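Local coordinates for ThiJ/pfpI family protein (Bacillus anthracis, PDB 3EFE) that is of unproven function but belongs to the DJ-1/PfpI family, whose members include chaperones, proteases and other hydrolases, at residues A119-T130 and C141-L152; S30-L38 and F204-K212. All coordinates share one frame; numbering follows the deposited sequence.

Contact 1. Residues A119-T130 and C141-L152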
# COMPACT_ATOMS: atom_id res chain seq x y z
N ALA D 119 12.20 7.81 18.15
CA ALA D 119 13.62 7.98 18.51
C ALA D 119 13.87 9.34 19.19
O ALA D 119 14.52 9.42 20.23
CB ALA D 119 14.49 7.82 17.29
N ASN D 120 13.32 10.41 18.64
CA ASN D 120 13.48 11.70 19.30
C ASN D 120 12.71 11.98 20.60
O ASN D 120 12.88 13.04 21.19
CB ASN D 120 13.20 12.84 18.33
CG ASN D 120 14.02 14.13 18.69
OD1 ASN D 120 13.49 15.24 18.65
ND2 ASN D 120 15.30 13.96 19.01
N MET D 121 11.88 11.05 21.05
CA MET D 121 11.13 11.25 22.33
C MET D 121 11.75 10.41 23.46
O MET D 121 11.30 10.46 24.63
CB MET D 121 9.65 10.95 22.13
CG MET D 121 9.01 11.90 21.22
SD MET D 121 8.32 13.32 22.04
CE MET D 121 8.51 14.40 20.67
N GLY D 122 12.82 9.71 23.12
CA GLY D 122 13.56 8.87 24.05
C GLY D 122 13.14 7.43 24.01
O GLY D 122 13.77 6.55 24.68
N TYR D 123 12.05 7.13 23.27
CA TYR D 123 11.38 5.82 23.48
C TYR D 123 12.14 4.62 22.91
O TYR D 123 11.87 3.49 23.32
CB TYR D 123 9.98 5.78 22.93
CG TYR D 123 8.99 6.87 23.31
CD1 TYR D 123 8.83 7.28 24.60
CD2 TYR D 123 8.12 7.40 22.35
CE1 TYR D 123 7.84 8.23 24.93
CE2 TYR D 123 7.16 8.35 22.67
CZ TYR D 123 7.01 8.73 23.98
OH TYR D 123 6.06 9.68 24.31
N LEU D 124 13.08 4.83 21.99
CA LEU D 124 13.93 3.74 21.43
C LEU D 124 15.32 3.60 22.14
O LEU D 124 16.27 2.90 21.70
CB LEU D 124 14.14 3.99 19.91
CG LEU D 124 12.95 4.27 18.97
CD1 LEU D 124 13.43 4.32 17.54
CD2 LEU D 124 11.78 3.25 19.06
N ASP D 125 15.46 4.34 23.24
CA ASP D 125 16.73 4.42 23.95
C ASP D 125 17.06 3.11 24.55
O ASP D 125 18.24 2.82 24.64
CB ASP D 125 16.70 5.49 25.05
CG ASP D 125 16.90 6.88 24.51
OD1 ASP D 125 17.01 6.99 23.28
OD2 ASP D 125 16.93 7.86 25.30
N THR D 126 16.05 2.30 24.92
CA THR D 126 16.31 1.00 25.53
C THR D 126 15.43 -0.12 24.96
O THR D 126 15.22 -1.15 25.62
CB THR D 126 16.27 1.07 27.10
OG1 THR D 126 15.21 1.95 27.52
CG2 THR D 126 17.64 1.60 27.68
N ARG D 127 14.96 0.06 23.72
CA ARG D 127 14.28 -1.03 23.00
C ARG D 127 15.03 -1.37 21.70
O ARG D 127 15.59 -0.47 21.08
CB ARG D 127 12.85 -0.62 22.69
CG ARG D 127 12.09 -0.23 23.89
CD ARG D 127 10.78 0.35 23.50
NE ARG D 127 9.73 -0.12 24.40
CZ ARG D 127 9.09 0.65 25.29
NH1 ARG D 127 8.18 0.05 26.08
NH2 ARG D 127 9.35 1.98 25.39
N LYS D 128 15.06 -2.65 21.31
CA LYS D 128 15.60 -3.01 19.99
C LYS D 128 14.72 -2.32 18.93
O LYS D 128 13.50 -2.20 19.06
CB LYS D 128 15.60 -4.51 19.73
CG LYS D 128 16.32 -5.43 20.77
CD LYS D 128 15.59 -6.82 21.12
CE LYS D 128 14.79 -7.56 19.97
NZ LYS D 128 15.59 -7.88 18.71
N HIS D 129 15.36 -1.82 17.88
CA HIS D 129 14.64 -1.08 16.87
C HIS D 129 15.49 -0.96 15.63
O HIS D 129 16.71 -1.17 15.65
CB HIS D 129 14.30 0.29 17.38
CG HIS D 129 15.50 1.09 17.77
ND1 HIS D 129 16.14 1.94 16.89
CD2 HIS D 129 16.19 1.15 18.93
CE1 HIS D 129 17.16 2.50 17.52
NE2 HIS D 129 17.21 2.04 18.75
N THR D 130 14.82 -0.64 14.54
CA THR D 130 15.47 -0.20 13.34
C THR D 130 14.86 1.15 12.85
O THR D 130 14.01 1.75 13.49
CB THR D 130 15.46 -1.33 12.32
OG1 THR D 130 16.47 -1.08 11.35
CG2 THR D 130 14.08 -1.53 11.66
N CYS D 141 17.69 13.38 15.19
CA CYS D 141 17.14 13.15 16.53
C CYS D 141 18.16 13.41 17.68
O CYS D 141 18.82 12.47 18.19
CB CYS D 141 16.65 11.71 16.66
SG CYS D 141 15.50 11.22 15.39
N PRO D 142 18.29 14.70 18.10
CA PRO D 142 19.12 15.13 19.23
C PRO D 142 18.97 14.32 20.55
O PRO D 142 19.99 14.02 21.20
CB PRO D 142 18.68 16.58 19.50
CG PRO D 142 17.62 16.92 18.50
CD PRO D 142 17.63 15.84 17.44
N ASN D 143 17.72 14.03 20.96
CA ASN D 143 17.47 13.32 22.22
C ASN D 143 17.41 11.78 22.10
O ASN D 143 16.86 11.11 22.99
CB ASN D 143 16.33 13.93 23.14
CG ASN D 143 15.30 14.83 22.41
OD1 ASN D 143 14.99 14.63 21.24
ND2 ASN D 143 14.72 15.78 23.16
N TYR D 144 18.02 11.24 21.03
CA TYR D 144 18.10 9.80 20.76
C TYR D 144 19.36 9.24 21.35
O TYR D 144 20.44 9.69 21.05
CB TYR D 144 18.03 9.53 19.25
CG TYR D 144 18.36 8.14 18.81
CD1 TYR D 144 17.57 7.06 19.14
CD2 TYR D 144 19.45 7.89 18.01
CE1 TYR D 144 17.91 5.77 18.73
CE2 TYR D 144 19.78 6.57 17.58
CZ TYR D 144 19.00 5.55 17.92
OH TYR D 144 19.34 4.28 17.46
N LYS D 145 19.24 8.24 22.20
CA LYS D 145 20.42 7.62 22.85
C LYS D 145 20.42 6.08 22.73
O LYS D 145 21.05 5.35 23.56
CB LYS D 145 20.47 8.05 24.34
CG LYS D 145 20.54 9.57 24.62
CD LYS D 145 20.15 9.87 26.09
CE LYS D 145 19.80 11.36 26.35
NZ LYS D 145 20.60 12.33 25.51
N GLY D 146 19.76 5.59 21.68
CA GLY D 146 19.49 4.16 21.52
C GLY D 146 20.39 3.50 20.53
O GLY D 146 20.12 2.43 20.14
N GLU D 147 21.48 4.12 20.13
CA GLU D 147 22.32 3.53 19.09
C GLU D 147 22.76 2.10 19.31
O GLU D 147 23.00 1.34 18.36
CB GLU D 147 23.57 4.36 18.87
CG GLU D 147 24.28 3.93 17.59
CD GLU D 147 25.57 4.65 17.25
OE1 GLU D 147 26.44 3.94 16.65
OE2 GLU D 147 25.70 5.87 17.55
N LYS D 148 22.93 1.74 20.58
CA LYS D 148 23.40 0.41 20.99
C LYS D 148 22.35 -0.67 20.59
O LYS D 148 22.72 -1.78 20.13
CB LYS D 148 23.68 0.47 22.53
CG LYS D 148 24.02 -0.79 23.24
CD LYS D 148 25.49 -1.10 23.09
CE LYS D 148 25.83 -2.50 23.74
NZ LYS D 148 26.00 -2.49 25.24
N PHE D 149 21.07 -0.30 20.77
CA PHE D 149 19.86 -1.11 20.53
C PHE D 149 19.37 -1.24 19.09
O PHE D 149 18.50 -2.08 18.79
CB PHE D 149 18.72 -0.55 21.38
CG PHE D 149 18.95 -0.77 22.84
CD1 PHE D 149 18.54 -1.97 23.45
CD2 PHE D 149 19.66 0.17 23.61
CE1 PHE D 149 18.80 -2.22 24.80
CE2 PHE D 149 19.93 -0.06 24.96
CZ PHE D 149 19.49 -1.26 25.56
N TYR D 150 19.97 -0.44 18.22
CA TYR D 150 19.69 -0.39 16.84
C TYR D 150 20.19 -1.60 16.06
O TYR D 150 21.36 -1.93 16.13
CB TYR D 150 20.33 0.89 16.22
CG TYR D 150 19.90 1.17 14.79
CD1 TYR D 150 18.92 2.11 14.52
CD2 TYR D 150 20.47 0.47 13.71
CE1 TYR D 150 18.50 2.37 13.21
CE2 TYR D 150 20.07 0.71 12.43
CZ TYR D 150 19.06 1.67 12.18
OH TYR D 150 18.65 1.91 10.91
N GLU D 151 19.30 -2.15 15.24
CA GLU D 151 19.57 -3.28 14.35
C GLU D 151 19.30 -2.95 12.90
O GLU D 151 18.70 -1.95 12.60
CB GLU D 151 18.67 -4.46 14.75
CG GLU D 151 19.09 -5.10 15.99
CD GLU D 151 18.06 -6.09 16.47
OE1 GLU D 151 17.37 -6.71 15.61
OE2 GLU D 151 17.95 -6.25 17.72
N LEU D 152 19.73 -3.83 11.99
CA LEU D 152 19.63 -3.59 10.52
C LEU D 152 18.24 -3.89 10.00
O LEU D 152 17.83 -3.32 9.02
CB LEU D 152 20.65 -4.44 9.73
CG LEU D 152 21.90 -3.73 9.14
CD1 LEU D 152 22.59 -2.71 10.11
CD2 LEU D 152 22.91 -4.79 8.62
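Tyr150 CA packs over one face of the His129 imidazole, a CH-pi contact 4.0 Å from the ring centroid, while Leu124 CB, from the histidine's own segment, covers the opposite face. Tyr144 comes from the opposite direction and meets the imidazole rim to rim, the planes 80° apart. His129 CG sits between the backbone N and the carbonyl carbon (chi1 59°), which carries the ring across to residues 141-152, where NE2 donates to Gly146 O at 3.2 Å. That carbonyl is gripped twice, since Phe149 N reaches it from the other face. Thr126 CA stands over the centre of the Phe149 ring, 3.8 Å from its centroid, a second CH-pi contact. At one end Asp125 OD1 takes the Lys145 N-H at 2.8 Å, met from above the carboxylate plane; at the other, Glu151 OE2 receives Lys128 NZ on its syn lone pair, a salt bridge of 3.0 Å. Backbone bonds from His129 N to Phe149 O and from Glu151 N to His129 O frame a single beta bridge, beside which Thr130 OG1 donates to Glu151 O. This bridge and the aromatic cluster of His129, Tyr144 and Tyr150 join two irregular segments around helix 134-140, beside edge strand 155-158 of the DJ-1/PfpI fold.

Contact 2. Residues S30-L38 and F204-K212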
# COMPACT_ATOMS: atom_id res chain seq x y z
N SER D 30 -9.91 -6.92 6.99
CA SER D 30 -10.67 -8.00 6.39
C SER D 30 -10.76 -9.31 7.21
O SER D 30 -11.75 -10.05 7.08
CB SER D 30 -10.11 -8.36 5.00
OG SER D 30 -8.84 -8.93 5.10
N GLY D 31 -9.69 -9.62 7.95
CA GLY D 31 -9.57 -10.83 8.66
C GLY D 31 -9.50 -12.03 7.76
O GLY D 31 -9.62 -13.21 8.26
N ARG D 32 -9.36 -11.83 6.46
CA ARG D 32 -9.52 -12.98 5.56
C ARG D 32 -8.58 -14.17 5.80
O ARG D 32 -8.92 -15.26 5.49
CB ARG D 32 -9.36 -12.56 4.11
CG ARG D 32 -8.07 -11.86 3.84
CD ARG D 32 -7.95 -11.41 2.45
NE ARG D 32 -6.60 -10.93 2.20
CZ ARG D 32 -6.08 -10.74 0.98
NH1 ARG D 32 -6.80 -10.90 -0.11
NH2 ARG D 32 -4.84 -10.36 0.83
N TYR D 33 -7.40 -13.97 6.36
CA TYR D 33 -6.48 -15.06 6.57
C TYR D 33 -6.22 -15.32 8.04
O TYR D 33 -5.27 -15.99 8.37
CB TYR D 33 -5.15 -14.75 5.90
CG TYR D 33 -5.18 -14.57 4.41
CD1 TYR D 33 -6.17 -15.15 3.63
CD2 TYR D 33 -4.24 -13.75 3.79
CE1 TYR D 33 -6.17 -14.99 2.29
CE2 TYR D 33 -4.23 -13.60 2.45
CZ TYR D 33 -5.21 -14.25 1.71
OH TYR D 33 -5.28 -14.10 0.36
N PHE D 34 -7.06 -14.76 8.92
CA PHE D 34 -7.04 -15.04 10.33
C PHE D 34 -7.22 -16.49 10.56
O PHE D 34 -7.77 -17.23 9.71
CB PHE D 34 -8.14 -14.26 11.07
CG PHE D 34 -7.79 -12.78 11.31
CD1 PHE D 34 -8.44 -12.02 12.27
CD2 PHE D 34 -6.79 -12.15 10.60
CE1 PHE D 34 -8.13 -10.70 12.49
CE2 PHE D 34 -6.48 -10.82 10.82
CZ PHE D 34 -7.16 -10.11 11.76
N LYS D 35 -6.80 -16.91 11.75
CA LYS D 35 -6.98 -18.29 12.23
C LYS D 35 -8.42 -18.48 12.57
O LYS D 35 -9.20 -17.50 12.57
CB LYS D 35 -6.12 -18.59 13.46
CG LYS D 35 -6.46 -17.87 14.73
CD LYS D 35 -5.23 -17.88 15.60
CE LYS D 35 -5.39 -16.99 16.86
NZ LYS D 35 -4.32 -17.22 17.90
N LYS D 36 -8.77 -19.73 12.90
CA LYS D 36 -10.16 -20.10 13.09
C LYS D 36 -10.80 -19.33 14.23
O LYS D 36 -10.11 -18.93 15.17
CB LYS D 36 -10.29 -21.62 13.32
CG LYS D 36 -9.81 -22.14 14.62
CD LYS D 36 -9.98 -23.70 14.65
CE LYS D 36 -9.06 -24.38 15.67
NZ LYS D 36 -8.65 -25.83 15.35
N ASP D 37 -12.10 -19.13 14.15
CA ASP D 37 -12.86 -18.42 15.19
C ASP D 37 -12.38 -17.03 15.58
O ASP D 37 -12.69 -16.55 16.64
CB ASP D 37 -12.81 -19.20 16.49
CG ASP D 37 -13.27 -20.60 16.36
OD1 ASP D 37 -14.35 -20.85 15.71
OD2 ASP D 37 -12.51 -21.43 16.97
N LEU D 38 -11.59 -16.40 14.73
CA LEU D 38 -11.16 -15.03 14.96
C LEU D 38 -11.76 -14.11 13.88
O LEU D 38 -11.55 -14.30 12.67
CB LEU D 38 -9.64 -14.95 15.04
CG LEU D 38 -9.17 -14.00 16.18
CD1 LEU D 38 -10.17 -12.82 16.54
CD2 LEU D 38 -8.87 -14.83 17.45
N PHE D 204 -1.09 -22.15 -2.58
CA PHE D 204 -1.72 -23.42 -2.14
C PHE D 204 -1.50 -23.76 -0.68
O PHE D 204 -2.38 -24.27 -0.02
CB PHE D 204 -1.20 -24.55 -3.01
CG PHE D 204 -1.52 -24.38 -4.45
CD1 PHE D 204 -2.81 -24.52 -4.89
CD2 PHE D 204 -0.53 -24.06 -5.36
CE1 PHE D 204 -3.12 -24.35 -6.24
CE2 PHE D 204 -0.84 -23.87 -6.70
CZ PHE D 204 -2.14 -24.00 -7.13
N GLN D 205 -0.31 -23.46 -0.17
CA GLN D 205 -0.04 -23.48 1.26
C GLN D 205 -0.95 -22.60 2.12
O GLN D 205 -1.48 -23.03 3.13
CB GLN D 205 1.36 -23.03 1.51
CG GLN D 205 2.37 -24.11 1.28
CD GLN D 205 3.79 -23.59 1.31
OE1 GLN D 205 4.63 -24.08 0.60
NE2 GLN D 205 4.06 -22.60 2.11
N LEU D 206 -1.04 -21.34 1.71
CA LEU D 206 -1.81 -20.32 2.39
C LEU D 206 -3.28 -20.63 2.42
O LEU D 206 -3.86 -20.47 3.45
CB LEU D 206 -1.54 -18.94 1.73
CG LEU D 206 -2.38 -17.78 2.29
CD1 LEU D 206 -2.11 -17.56 3.78
CD2 LEU D 206 -2.19 -16.48 1.54
N MET D 207 -3.88 -21.05 1.30
CA MET D 207 -5.28 -21.45 1.23
C MET D 207 -5.64 -22.62 2.16
O MET D 207 -6.75 -22.67 2.73
CB MET D 207 -5.69 -21.77 -0.23
CG MET D 207 -5.77 -20.51 -1.24
SD MET D 207 -6.90 -19.25 -0.66
CE MET D 207 -8.17 -19.10 -1.80
N ASN D 208 -4.70 -23.54 2.33
CA ASN D 208 -4.89 -24.67 3.21
C ASN D 208 -4.44 -24.51 4.67
O ASN D 208 -4.66 -25.42 5.47
CB ASN D 208 -4.20 -25.89 2.62
CG ASN D 208 -4.92 -26.42 1.49
OD1 ASN D 208 -5.86 -27.13 1.67
ND2 ASN D 208 -4.54 -26.05 0.29
N SER D 209 -3.80 -23.38 5.00
CA SER D 209 -3.31 -23.09 6.36
C SER D 209 -4.22 -22.13 7.09
O SER D 209 -4.17 -22.02 8.33
CB SER D 209 -1.93 -22.39 6.30
OG SER D 209 -1.00 -23.07 5.47
N ILE D 210 -4.98 -21.34 6.33
CA ILE D 210 -5.83 -20.30 6.93
C ILE D 210 -7.04 -20.96 7.59
O ILE D 210 -7.52 -22.05 7.14
CB ILE D 210 -6.27 -19.14 5.94
CG1 ILE D 210 -7.18 -19.70 4.81
CG2 ILE D 210 -5.02 -18.40 5.47
CD1 ILE D 210 -7.70 -18.71 3.74
N ASN D 211 -7.54 -20.30 8.65
CA ASN D 211 -8.85 -20.65 9.21
C ASN D 211 -8.84 -22.00 9.94
O ASN D 211 -9.78 -22.79 9.82
CB ASN D 211 -9.87 -20.61 8.06
CG ASN D 211 -11.28 -20.69 8.52
OD1 ASN D 211 -12.08 -21.37 7.90
ND2 ASN D 211 -11.61 -19.99 9.58
N LYS D 212 -7.76 -22.22 10.69
CA LYS D 212 -7.38 -23.52 11.32
C LYS D 212 -6.64 -23.30 12.65
O LYS D 212 -6.60 -22.17 13.11
CB LYS D 212 -6.44 -24.30 10.38
CG LYS D 212 -7.19 -25.26 9.37
CD LYS D 212 -6.15 -25.85 8.39
CE LYS D 212 -6.82 -26.54 7.26
NZ LYS D 212 -5.80 -27.30 6.47
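The contact between Tyr33 and the pair Leu206 and Ile210 is a small apolar clasp at the periphery of the fold, continued by two backbone hydrogen bonds. It joins the loop that follows helix 18-30 to helix 201-209 and the C-terminal tail; the centre of the contact lies about 21 Å from the centre of the chain.

Tyr33 carries the apolar half. Leu206 crosses it at about a right angle and sets CD2 over one face of the ring, offset toward the rim, 3.6 Å from Tyr33 CE2 and 4.0 Å from the ring centroid, a CH-pi contact. The opposite face has Arg32 NE toward the rim, while the Arg32 guanidinium has Tyr33 OH above its centre; the charged end of Arg32 is tied by a salt bridge to Glu27 on helix 18-30. Ile210 approaches obliquely: CG2 stands anti to its own carbonyl carbon and meets Tyr33 CB at 3.7 Å, while CD1 lies 3.9 Å from Tyr33 CD1.

Beyond Ile210 the backbone takes over. Asn211 N gives a weak bond to Phe34 O (3.3 Å, 129° at the hydrogen), and Lys36 N a much straighter one to Lys212 O (3.3 Å, 173°). The aliphatic part of Lys36 runs alongside the final residue, with CG 3.5 Å from Lys212 O. Lys35 turns its amine elsewhere, to Asp181 O.

The chemistry is therefore divided: apolar packing on Tyr33 joins Leu206 and Ile210 to the loop, whereas the tail is met by two main-chain bonds, one of them weak, with packing of the Lys35 and Lys36 side chains. No salt bridge spans the two segments. Because Lys212 ends the chain, the Lys36 N-H goes to the terminal carboxylate, whose probable negative charge may strengthen that bond.

The two contacts illustrate how a single alpha/beta chain can be closed at different sequence scales. Contact 1 joins segments 11 residues apart at their closest ends, around helix 134-140; contact 2 joins segments 166 residues apart, bringing the C-terminus back to the loop after helix 18-30. Along the chain, contact 1 is nested inside the long loop closed by contact 2. In space they lie on opposite sides of the chain's centre, their own centres 35 Å apart and their nearest atoms about 22 Å apart. Contact 1 borders strands 155-158 and 161-164 of the mixed sheet, whereas in contact 2 segment 30-38 leads into strand 43-47 and meets helix 201-209, so the two contacts lie at different margins of the protein.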